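Local coordinates for protein PfhB2 (Pasteurella multocida, PDB 6U8T) that probably acts as a papain-like (clan CA) cysteine protease, being the YopT-like domain of a bacterial toxin, at residues Val28-Val31 with Asp32-Gly36; Asp99-Leu102 with Gln103-Val107; Ser192-Lys195 with Glu196-Glu200. The protein carries 1 engineered substitution. All blocks are in the same frame, centred on the assembly; numbering follows the deposited sequence.

Interaction 1: Val28-Val31 with Asp32-Gly36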
ATOM      1  N   VAL C  28       5.089   2.759   7.253  1.00 28.49           N
ATOM      2  CA  VAL C  28       3.652   2.481   7.549  1.00 27.44           C
ATOM      3  C   VAL C  28       3.098   3.614   8.425  1.00 26.56           C
ATOM      4  O   VAL C  28       2.011   4.125   8.115  1.00 24.75           O
ATOM      5  CB  VAL C  28       3.468   1.095   8.196  1.00 31.04           C
ATOM      6  CG1 VAL C  28       2.096   0.938   8.831  1.00 29.72           C
ATOM      7  CG2 VAL C  28       3.724  -0.029   7.192  1.00 32.00           C
ATOM      8  N   LYS C  29       3.829   4.023   9.454  1.00 26.90           N
ATOM      9  CA  LYS C  29       3.411   5.120  10.371  1.00 28.10           C
ATOM     10  C   LYS C  29       3.224   6.408   9.557  1.00 25.19           C
ATOM     11  O   LYS C  29       2.192   7.105   9.753  1.00 24.33           O
ATOM     12  CB  LYS C  29       4.452   5.308  11.480  1.00 35.84           C
ATOM     13  CG  LYS C  29       4.047   6.251  12.605  1.00 43.66           C
ATOM     14  CD  LYS C  29       5.205   6.703  13.495  1.00 54.67           C
ATOM     15  CE  LYS C  29       5.829   5.605  14.336  1.00 66.14           C
ATOM     16  NZ  LYS C  29       5.037   5.343  15.564  1.00 77.04           N
ATOM     17  N   HIS C  30       4.167   6.692   8.655  1.00 22.61           N
ATOM     18  CA  HIS C  30       4.152   7.903   7.826  1.00 23.04           C
ATOM     19  C   HIS C  30       2.881   7.902   6.953  1.00 23.39           C
ATOM     20  O   HIS C  30       2.100   8.845   7.042  1.00 21.27           O
ATOM     21  CB  HIS C  30       5.429   8.022   6.992  1.00 23.71           C
ATOM     22  CG  HIS C  30       5.365   9.179   6.054  1.00 22.48           C
ATOM     23  ND1 HIS C  30       5.777  10.438   6.401  1.00 24.35           N
ATOM     24  CD2 HIS C  30       4.850   9.269   4.812  1.00 23.75           C
ATOM     25  CE1 HIS C  30       5.554  11.261   5.384  1.00 25.33           C
ATOM     26  NE2 HIS C  30       4.953  10.571   4.396  1.00 23.56           N
ATOM     27  N   VAL C  31       2.683   6.846   6.178  1.00 23.97           N
ATOM     28  CA  VAL C  31       1.555   6.714   5.210  1.00 25.70           C
ATOM     29  C   VAL C  31       0.212   6.766   5.966  1.00 27.06           C
ATOM     30  O   VAL C  31      -0.723   7.404   5.484  1.00 23.55           O
ATOM     31  CB  VAL C  31       1.698   5.416   4.394  1.00 24.30           C
ATOM     32  CG1 VAL C  31       0.446   5.131   3.617  1.00 24.24           C
ATOM     33  CG2 VAL C  31       2.887   5.480   3.455  1.00 24.46           C
ATOM     34  N   ASP C  32       0.123   6.137   7.140  1.00 30.30           N
ATOM     35  CA  ASP C  32      -1.092   6.211   7.994  1.00 29.37           C
ATOM     36  C   ASP C  32      -1.324   7.671   8.424  1.00 26.24           C
ATOM     37  O   ASP C  32      -2.448   8.158   8.240  1.00 26.31           O
ATOM     38  CB  ASP C  32      -0.967   5.273   9.193  1.00 34.16           C
ATOM     39  CG  ASP C  32      -2.308   4.968   9.848  1.00 38.38           C
ATOM     40  OD1 ASP C  32      -3.238   4.547   9.144  1.00 40.47           O
ATOM     41  OD2 ASP C  32      -2.422   5.170  11.058  1.00 54.00           O
ATOM     42  N   THR C  33      -0.311   8.346   8.979  1.00 22.82           N
ATOM     43  CA  THR C  33      -0.437   9.735   9.483  1.00 23.04           C
ATOM     44  C   THR C  33      -0.849  10.649   8.317  1.00 24.69           C
ATOM     45  O   THR C  33      -1.644  11.580   8.518  1.00 27.78           O
ATOM     46  CB  THR C  33       0.867  10.237  10.115  1.00 22.16           C
ATOM     47  OG1 THR C  33       1.076   9.510  11.319  1.00 22.38           O
ATOM     48  CG2 THR C  33       0.843  11.706  10.466  1.00 21.36           C
ATOM     49  N   GLN C  34      -0.239  10.438   7.157  1.00 24.75           N
ATOM     50  CA  GLN C  34      -0.401  11.269   5.947  1.00 23.84           C
ATOM     51  C   GLN C  34      -1.830  11.098   5.384  1.00 19.87           C
ATOM     52  O   GLN C  34      -2.358  12.049   4.799  1.00 19.07           O
ATOM     53  CB  GLN C  34       0.706  10.929   4.952  1.00 25.29           C
ATOM     54  CG  GLN C  34       1.001  12.078   4.003  1.00 27.12           C
ATOM     55  CD  GLN C  34       1.465  13.307   4.740  1.00 26.71           C
ATOM     56  OE1 GLN C  34       2.268  13.236   5.648  1.00 28.94           O
ATOM     57  NE2 GLN C  34       0.987  14.461   4.325  1.00 29.37           N
ATOM     58  N   HIS C  35      -2.466   9.971   5.630  1.00 18.18           N
ATOM     59  CA  HIS C  35      -3.906   9.785   5.338  1.00 17.69           C
ATOM     60  C   HIS C  35      -4.720  10.785   6.182  1.00 17.78           C
ATOM     61  O   HIS C  35      -5.591  11.478   5.631  1.00 16.09           O
ATOM     62  CB  HIS C  35      -4.332   8.321   5.492  1.00 17.85           C
ATOM     63  CG  HIS C  35      -5.775   8.112   5.167  1.00 18.77           C
ATOM     64  ND1 HIS C  35      -6.577   7.256   5.886  1.00 19.31           N
ATOM     65  CD2 HIS C  35      -6.586   8.722   4.264  1.00 19.12           C
ATOM     66  CE1 HIS C  35      -7.796   7.285   5.403  1.00 19.84           C
ATOM     67  NE2 HIS C  35      -7.837   8.173   4.409  1.00 20.36           N
ATOM     68  N   GLY C  36      -4.432  10.855   7.476  1.00 18.12           N
ATOM     69  CA  GLY C  36      -5.014  11.841   8.407  1.00 17.72           C
ATOM     70  C   GLY C  36      -4.920  13.268   7.861  1.00 16.45           C
ATOM     71  O   GLY C  36      -5.953  14.008   7.879  1.00 15.23           O
TER
HETATM   72  O   HOH W   1       2.634  12.082   8.080  1.00 45.89           O
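With CG anti to the backbone N in both residues (chi1 175° in His30), the side chains of His30 and Gln34 leave the same flank of the helix and run alongside each other. Gln34 then bends at its second torsion (chi2 61°), which carries its amide round to the imidazole. OE1 of Gln34 comes to 3.8 Å from CE1 of His30, and the amide and ring planes are only 24° apart, a loose van der Waals contact between side chains one helical turn apart. A water donates to Gln34 OE1 at 2.7 Å and makes a second, weak bond to the carbonyl O of His30, loosely bridging the amide oxygen to the backbone of His30. That same carbonyl is the acceptor for Gln34 N at 2.8 Å.

On the next flank Thr33 turns its hydroxyl back along the helix. OG1 sits beside its own backbone N, and both atoms reach the carbonyl of Lys29: N bonds to Lys29 O at 2.9 Å, while OG1 lies 3.1 Å from Lys29 O, in a bond that may share its proton with another acceptor. Asp32 N to Val28 O, at 2.9 Å, and His35 N to Val31 O, at 3.1 Å, continue the regular alpha-helical pattern.

All of this belongs to the long helix 20-51. His35 turns its ring edge-to-face with Phe85 of helix 72-87, while His30 and Gln34 pack on Ile27 and Lys20 in helix 20-51 of the second subunit, and His35 also meets Ser160 at the start of that subunit's strand 160-168.

Interaction 2: Asp99-Leu102 with Gln103-Val107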
ATOM      1  N   ASP C  99     -17.303  13.885   8.265  1.00 22.78           N
ATOM      2  CA  ASP C  99     -18.652  14.272   7.806  1.00 24.49           C
ATOM      3  C   ASP C  99     -19.298  15.215   8.816  1.00 24.66           C
ATOM      4  O   ASP C  99     -19.929  16.179   8.366  1.00 24.51           O
ATOM      5  CB  ASP C  99     -19.529  13.043   7.565  1.00 27.02           C
ATOM      6  CG  ASP C  99     -20.853  13.409   6.937  1.00 31.43           C
ATOM      7  OD1 ASP C  99     -20.825  13.812   5.773  1.00 37.61           O
ATOM      8  OD2 ASP C  99     -21.886  13.310   7.631  1.00 36.55           O
ATOM      9  N   ASN C 100     -19.178  14.931  10.115  1.00 25.18           N
ATOM     10  CA  ASN C 100     -19.753  15.790  11.183  1.00 26.56           C
ATOM     11  C   ASN C 100     -19.069  17.165  11.142  1.00 23.62           C
ATOM     12  O   ASN C 100     -19.777  18.196  11.246  1.00 23.22           O
ATOM     13  CB  ASN C 100     -19.617  15.190  12.579  1.00 30.91           C
ATOM     14  CG  ASN C 100     -20.512  13.990  12.801  1.00 35.36           C
ATOM     15  OD1 ASN C 100     -20.069  13.026  13.406  1.00 51.06           O
ATOM     16  ND2 ASN C 100     -21.754  14.020  12.348  1.00 35.01           N
ATOM     17  N   TRP C 101     -17.752  17.181  10.990  1.00 21.22           N
ATOM     18  CA  TRP C 101     -16.954  18.433  10.887  1.00 20.62           C
ATOM     19  C   TRP C 101     -17.439  19.253   9.683  1.00 19.84           C
ATOM     20  O   TRP C 101     -17.666  20.468   9.846  1.00 20.75           O
ATOM     21  CB  TRP C 101     -15.453  18.138  10.794  1.00 19.57           C
ATOM     22  CG  TRP C 101     -14.608  19.367  10.835  1.00 19.22           C
ATOM     23  CD1 TRP C 101     -14.144  19.991  11.958  1.00 19.96           C
ATOM     24  CD2 TRP C 101     -14.169  20.159   9.716  1.00 18.23           C
ATOM     25  NE1 TRP C 101     -13.450  21.121  11.619  1.00 20.01           N
ATOM     26  CE2 TRP C 101     -13.434  21.241  10.246  1.00 18.88           C
ATOM     27  CE3 TRP C 101     -14.327  20.069   8.335  1.00 17.68           C
ATOM     28  CZ2 TRP C 101     -12.803  22.183   9.445  1.00 18.41           C
ATOM     29  CZ3 TRP C 101     -13.731  21.020   7.536  1.00 18.26           C
ATOM     30  CH2 TRP C 101     -12.989  22.075   8.090  1.00 18.62           C
ATOM     31  N   LEU C 102     -17.630  18.608   8.538  1.00 18.89           N
ATOM     32  CA  LEU C 102     -18.055  19.281   7.284  1.00 19.06           C
ATOM     33  C   LEU C 102     -19.433  19.915   7.482  1.00 21.30           C
ATOM     34  O   LEU C 102     -19.619  21.060   7.043  1.00 22.30           O
ATOM     35  CB  LEU C 102     -18.019  18.296   6.122  1.00 17.84           C
ATOM     36  CG  LEU C 102     -16.620  18.046   5.552  1.00 16.68           C
ATOM     37  CD1 LEU C 102     -16.621  16.841   4.632  1.00 16.59           C
ATOM     38  CD2 LEU C 102     -16.087  19.272   4.822  1.00 16.45           C
ATOM     39  N   GLN C 103     -20.347  19.252   8.194  1.00 23.81           N
ATOM     40  CA  GLN C 103     -21.715  19.785   8.422  1.00 25.21           C
ATOM     41  C   GLN C 103     -21.654  20.945   9.412  1.00 25.86           C
ATOM     42  O   GLN C 103     -22.296  21.983   9.141  1.00 26.66           O
ATOM     43  CB  GLN C 103     -22.659  18.655   8.818  1.00 27.77           C
ATOM     44  CG  GLN C 103     -23.036  17.787   7.618  1.00 28.21           C
ATOM     45  CD  GLN C 103     -23.965  16.650   7.970  1.00 30.40           C
ATOM     46  OE1 GLN C 103     -25.131  16.847   8.300  1.00 38.51           O
ATOM     47  NE2 GLN C 103     -23.465  15.434   7.896  1.00 28.49           N
ATOM     48  N   GLU C 104     -20.836  20.821  10.460  1.00 26.97           N
ATOM     49  CA  GLU C 104     -20.511  21.927  11.401  1.00 28.55           C
ATOM     50  C   GLU C 104     -20.026  23.177  10.650  1.00 27.27           C
ATOM     51  O   GLU C 104     -20.310  24.266  11.095  1.00 29.21           O
ATOM     52  CB  GLU C 104     -19.504  21.437  12.427  1.00 30.90           C
ATOM     53  CG  GLU C 104     -20.160  20.630  13.507  1.00 34.98           C
ATOM     54  CD  GLU C 104     -19.247  20.153  14.611  1.00 37.83           C
ATOM     55  OE1 GLU C 104     -18.011  20.182  14.410  1.00 40.60           O
ATOM     56  OE2 GLU C 104     -19.795  19.756  15.664  1.00 44.98           O
ATOM     57  N   GLN C 105     -19.318  23.033   9.542  1.00 27.17           N
ATOM     58  CA  GLN C 105     -18.783  24.187   8.771  1.00 27.35           C
ATOM     59  C   GLN C 105     -19.802  24.643   7.728  1.00 28.19           C
ATOM     60  O   GLN C 105     -19.461  25.543   6.968  1.00 28.54           O
ATOM     61  CB  GLN C 105     -17.503  23.844   8.011  1.00 27.82           C
ATOM     62  CG  GLN C 105     -16.426  23.172   8.851  1.00 28.31           C
ATOM     63  CD  GLN C 105     -16.053  23.952  10.082  1.00 30.39           C
ATOM     64  OE1 GLN C 105     -15.666  25.108  10.001  1.00 29.98           O
ATOM     65  NE2 GLN C 105     -16.119  23.288  11.225  1.00 33.49           N
ATOM     66  N   GLY C 106     -20.980  24.021   7.669  1.00 27.80           N
ATOM     67  CA  GLY C 106     -22.054  24.479   6.778  1.00 26.82           C
ATOM     68  C   GLY C 106     -22.035  23.770   5.437  1.00 26.82           C
ATOM     69  O   GLY C 106     -22.840  24.167   4.588  1.00 29.06           O
ATOM     70  N   VAL C 107     -21.216  22.730   5.262  1.00 24.39           N
ATOM     71  CA  VAL C 107     -21.179  21.901   4.020  1.00 23.16           C
ATOM     72  C   VAL C 107     -22.325  20.890   4.087  1.00 23.00           C
ATOM     73  O   VAL C 107     -22.492  20.244   5.142  1.00 25.17           O
ATOM     74  CB  VAL C 107     -19.831  21.171   3.849  1.00 21.82           C
ATOM     75  CG1 VAL C 107     -19.822  20.352   2.576  1.00 20.39           C
ATOM     76  CG2 VAL C 107     -18.659  22.141   3.868  1.00 20.95           C
TER
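Asp99 accepts Gln103 N on its carbonyl O at 3.1 Å, and the two side chains also approach each other, crossing obliquely. Gln103 stretches out from CG and puts NE2 2.7 Å from Asp99 OD2, though the main partners of this carboxylate are Arg120 and Lys96, both in salt bridges with OD2. At Asn100 the carbonyl takes Glu104 N at 2.9 Å; after it the i to i+4 bonding weakens, Gln105 N making only weak bonds to Trp101 O and Leu102 O. Here helix 91-104 closes in a Schellman motif. Gly106, at positive phi, gives its N to Gln103 O, while Val107 N reaches back to Leu102 O at 2.9 Å.

Trp101 comes next, and Gln105 folds over its indole. The first torsion of Gln105 (chi1 -50°), with CG beside the backbone N, puts CG over the six-membered ring, 3.5 Å from its centroid and 4° off the normal, a CH-pi contact. The bend at chi2 then turns the amide along the same face, its plane 16° from the ring's. Gln105 NE2 also makes a weak, long bond to Trp101 O (3.5 Å). Trp101 further meets His44 and Ala47 of helix 20-51. Leu102, finally, supplies the apolar half of the motif: its CD2 lies 4.0 Å from Val107 CG2, and Tyr219 of the second subunit packs on both residues.

Interaction 3: Ser192-Lys195 with Glu196-Glu200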
ATOM      1  N   SER C 192       2.064 -20.325  16.968  1.00 60.92           N
ATOM      2  CA  SER C 192       1.612 -19.363  18.007  1.00 59.56           C
ATOM      3  C   SER C 192       2.388 -18.055  17.872  1.00 56.70           C
ATOM      4  O   SER C 192       1.751 -17.022  17.851  1.00 56.17           O
ATOM      5  CB  SER C 192       1.746 -19.927  19.370  1.00 61.76           C
ATOM      6  OG  SER C 192       1.087 -21.167  19.390  1.00 63.99           O
ATOM      7  N   TRP C 193       3.713 -18.122  17.766  1.00 56.25           N
ATOM      8  CA  TRP C 193       4.608 -16.949  17.619  1.00 54.12           C
ATOM      9  C   TRP C 193       4.236 -16.154  16.374  1.00 54.11           C
ATOM     10  O   TRP C 193       4.134 -14.936  16.490  1.00 53.32           O
ATOM     11  CB  TRP C 193       6.067 -17.373  17.548  1.00 56.07           C
ATOM     12  CG  TRP C 193       6.970 -16.239  17.204  1.00 55.04           C
ATOM     13  CD1 TRP C 193       7.459 -15.280  18.047  1.00 55.50           C
ATOM     14  CD2 TRP C 193       7.479 -15.924  15.902  1.00 52.83           C
ATOM     15  NE1 TRP C 193       8.268 -14.418  17.360  1.00 54.20           N
ATOM     16  CE2 TRP C 193       8.303 -14.790  16.047  1.00 53.16           C
ATOM     17  CE3 TRP C 193       7.351 -16.505  14.643  1.00 53.22           C
ATOM     18  CZ2 TRP C 193       8.987 -14.234  14.974  1.00 51.96           C
ATOM     19  CZ3 TRP C 193       8.004 -15.940  13.574  1.00 52.12           C
ATOM     20  CH2 TRP C 193       8.810 -14.821  13.743  1.00 51.86           C
ATOM     21  N   LEU C 194       4.050 -16.812  15.233  1.00 53.83           N
ATOM     22  CA  LEU C 194       3.735 -16.158  13.948  1.00 51.86           C
ATOM     23  C   LEU C 194       2.391 -15.430  14.085  1.00 54.98           C
ATOM     24  O   LEU C 194       2.340 -14.231  13.727  1.00 53.64           O
ATOM     25  CB  LEU C 194       3.693 -17.193  12.823  1.00 51.59           C
ATOM     26  CG  LEU C 194       3.795 -16.602  11.417  1.00 49.39           C
ATOM     27  CD1 LEU C 194       5.198 -16.075  11.154  1.00 48.50           C
ATOM     28  CD2 LEU C 194       3.424 -17.607  10.350  1.00 49.32           C
ATOM     29  N   LYS C 195       1.375 -16.099  14.634  1.00 58.15           N
ATOM     30  CA  LYS C 195      -0.011 -15.569  14.710  1.00 58.76           C
ATOM     31  C   LYS C 195      -0.138 -14.535  15.833  1.00 57.49           C
ATOM     32  O   LYS C 195      -0.811 -13.543  15.615  1.00 60.37           O
ATOM     33  CB  LYS C 195      -1.007 -16.718  14.913  1.00 62.69           C
ATOM     34  CG  LYS C 195      -1.032 -17.740  13.781  1.00 64.27           C
ATOM     35  CD  LYS C 195      -2.154 -18.741  13.880  1.00 67.24           C
ATOM     36  CE  LYS C 195      -2.470 -19.387  12.545  1.00 70.49           C
ATOM     37  NZ  LYS C 195      -3.483 -20.460  12.683  1.00 75.72           N
ATOM     38  N   GLU C 196       0.478 -14.753  16.992  1.00 61.20           N
ATOM     39  CA  GLU C 196       0.186 -13.960  18.218  1.00 59.85           C
ATOM     40  C   GLU C 196       1.203 -12.830  18.394  1.00 57.74           C
ATOM     41  O   GLU C 196       0.827 -11.865  19.052  1.00 57.86           O
ATOM     42  CB  GLU C 196       0.174 -14.836  19.463  1.00 62.01           C
ATOM     43  CG  GLU C 196      -0.975 -15.833  19.521  1.00 65.88           C
ATOM     44  CD  GLU C 196      -0.827 -16.864  20.645  1.00 74.53           C
ATOM     45  OE1 GLU C 196       0.002 -16.642  21.553  1.00 70.17           O
ATOM     46  OE2 GLU C 196      -1.501 -17.922  20.599  1.00 83.74           O
ATOM     47  N   ALA C 197       2.407 -12.930  17.820  1.00 54.69           N
ATOM     48  CA  ALA C 197       3.516 -11.985  18.073  1.00 52.56           C
ATOM     49  C   ALA C 197       3.992 -11.355  16.761  1.00 51.81           C
ATOM     50  O   ALA C 197       3.833 -10.138  16.605  1.00 50.23           O
ATOM     51  CB  ALA C 197       4.631 -12.685  18.795  1.00 56.86           C
ATOM     52  N   PHE C 198       4.513 -12.150  15.828  1.00 49.80           N
ATOM     53  CA  PHE C 198       5.206 -11.651  14.616  1.00 45.99           C
ATOM     54  C   PHE C 198       4.238 -10.868  13.725  1.00 44.07           C
ATOM     55  O   PHE C 198       4.613  -9.779  13.257  1.00 40.52           O
ATOM     56  CB  PHE C 198       5.835 -12.783  13.807  1.00 46.57           C
ATOM     57  CG  PHE C 198       6.696 -12.307  12.667  1.00 45.74           C
ATOM     58  CD1 PHE C 198       7.868 -11.610  12.912  1.00 44.87           C
ATOM     59  CD2 PHE C 198       6.320 -12.530  11.351  1.00 44.48           C
ATOM     60  CE1 PHE C 198       8.654 -11.149  11.868  1.00 43.99           C
ATOM     61  CE2 PHE C 198       7.100 -12.064  10.310  1.00 43.55           C
ATOM     62  CZ  PHE C 198       8.272 -11.389  10.571  1.00 43.65           C
ATOM     63  N   TRP C 199       3.044 -11.399  13.468  1.00 44.18           N
ATOM     64  CA  TRP C 199       2.167 -10.879  12.394  1.00 43.98           C
ATOM     65  C   TRP C 199       1.863  -9.404  12.637  1.00 45.67           C
ATOM     66  O   TRP C 199       2.068  -8.632  11.705  1.00 45.68           O
ATOM     67  CB  TRP C 199       0.912 -11.734  12.288  1.00 43.26           C
ATOM     68  CG  TRP C 199       0.115 -11.428  11.078  1.00 39.82           C
ATOM     69  CD1 TRP C 199      -1.191 -11.065  11.058  1.00 40.19           C
ATOM     70  CD2 TRP C 199       0.558 -11.439   9.716  1.00 38.34           C
ATOM     71  NE1 TRP C 199      -1.608 -10.840   9.770  1.00 39.04           N
ATOM     72  CE2 TRP C 199      -0.555 -11.075   8.919  1.00 38.35           C
ATOM     73  CE3 TRP C 199       1.761 -11.752   9.078  1.00 38.18           C
ATOM     74  CZ2 TRP C 199      -0.475 -10.970   7.528  1.00 35.80           C
ATOM     75  CZ3 TRP C 199       1.828 -11.661   7.700  1.00 37.46           C
ATOM     76  CH2 TRP C 199       0.730 -11.272   6.939  1.00 35.09           C
ATOM     77  N   GLU C 200       1.461  -9.027  13.854  1.00 48.85           N
ATOM     78  CA  GLU C 200       1.202  -7.615  14.246  1.00 51.27           C
ATOM     79  C   GLU C 200       2.513  -6.831  14.349  1.00 47.31           C
ATOM     80  O   GLU C 200       2.615  -5.794  13.710  1.00 46.63           O
ATOM     81  CB  GLU C 200       0.419  -7.533  15.554  1.00 57.22           C
ATOM     82  CG  GLU C 200      -1.082  -7.552  15.327  1.00 67.90           C
ATOM     83  CD  GLU C 200      -1.904  -6.910  16.434  1.00 81.25           C
ATOM     84  OE1 GLU C 200      -1.631  -7.218  17.621  1.00 85.20           O
ATOM     85  OE2 GLU C 200      -2.808  -6.095  16.108  1.00 86.82           O
TER
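Phe198 lays its CB directly over the indole of Trp193, 3.6 Å from the centroid of the six-membered ring and 12° off its normal, a CH-pi contact. From there CG passes close to the far corner of that ring, where Trp193 CH2 is the neighbour. CD1 comes nearer still, at 3.4 Å from CH2, and CE1 trails off the indole's rim. On the other branch CD2 meets a different partner, the methyl CD1 of Leu194 at 3.7 Å, so the phenyl's two branches meet two residues, both on the same side of its plane. Both Phe198 and Trp193 hold CG anti to the backbone N (chi1 -173° in Phe198), which sends the two rings off the same flank. Their planes stand 25° apart but are slid so far that they hardly overlap; CB, rather than the phenyl, covers the indole face.

The backbone explains why these residues, five apart, come together. Trp193 O takes two donors: Phe198 N at 2.9 Å, nearly straight, and Ala197 N at 3.0 Å, which stands above the carbonyl plane. Trp199 N likewise reaches back five residues, to Leu194 O at 2.9 Å, whereas Glu196 N keeps the ordinary four-residue bond to Ser192 O. Ala197 also sets its CB 3.9 Å from Trp193 CD1, at the pyrrole end of the indole.

Polar ends look outward from this cluster: Glu196 OE1 is hydrogen-bonded to the hydroxyl of Tyr8, and Trp199 NE1 to the carbonyl of Ser128 in the second subunit. Trp193 and Phe198 touch Met182 of strand 180-184, with Phe184 and Phe174 adding further rings from the sheet. One widened turn with five-residue bonds inside an otherwise alpha-helical run is a pi-bulge, here in helix 187-201 where it packs on the antiparallel sheet.

In the fold
Along the chain the three contacts follow in series, each between neighbouring turns of one helix or, in interaction 2, at its C-terminal end: interaction 1 in the long helix 20-51, interaction 2 on helix 91-104, interaction 3 in helix 187-201 against the four-stranded antiparallel sheet. Interaction 1 lies nearest the middle, about 23 Å centre to centre from each of the others, which sit on opposite sides of the chain's centre with about 41 Å between their centres. No two of them touch. Helix 20-51 links the first two, since interaction 2 packs on its later turns. All three reach the second subunit, so this elongated chain meets its partner along much of its length.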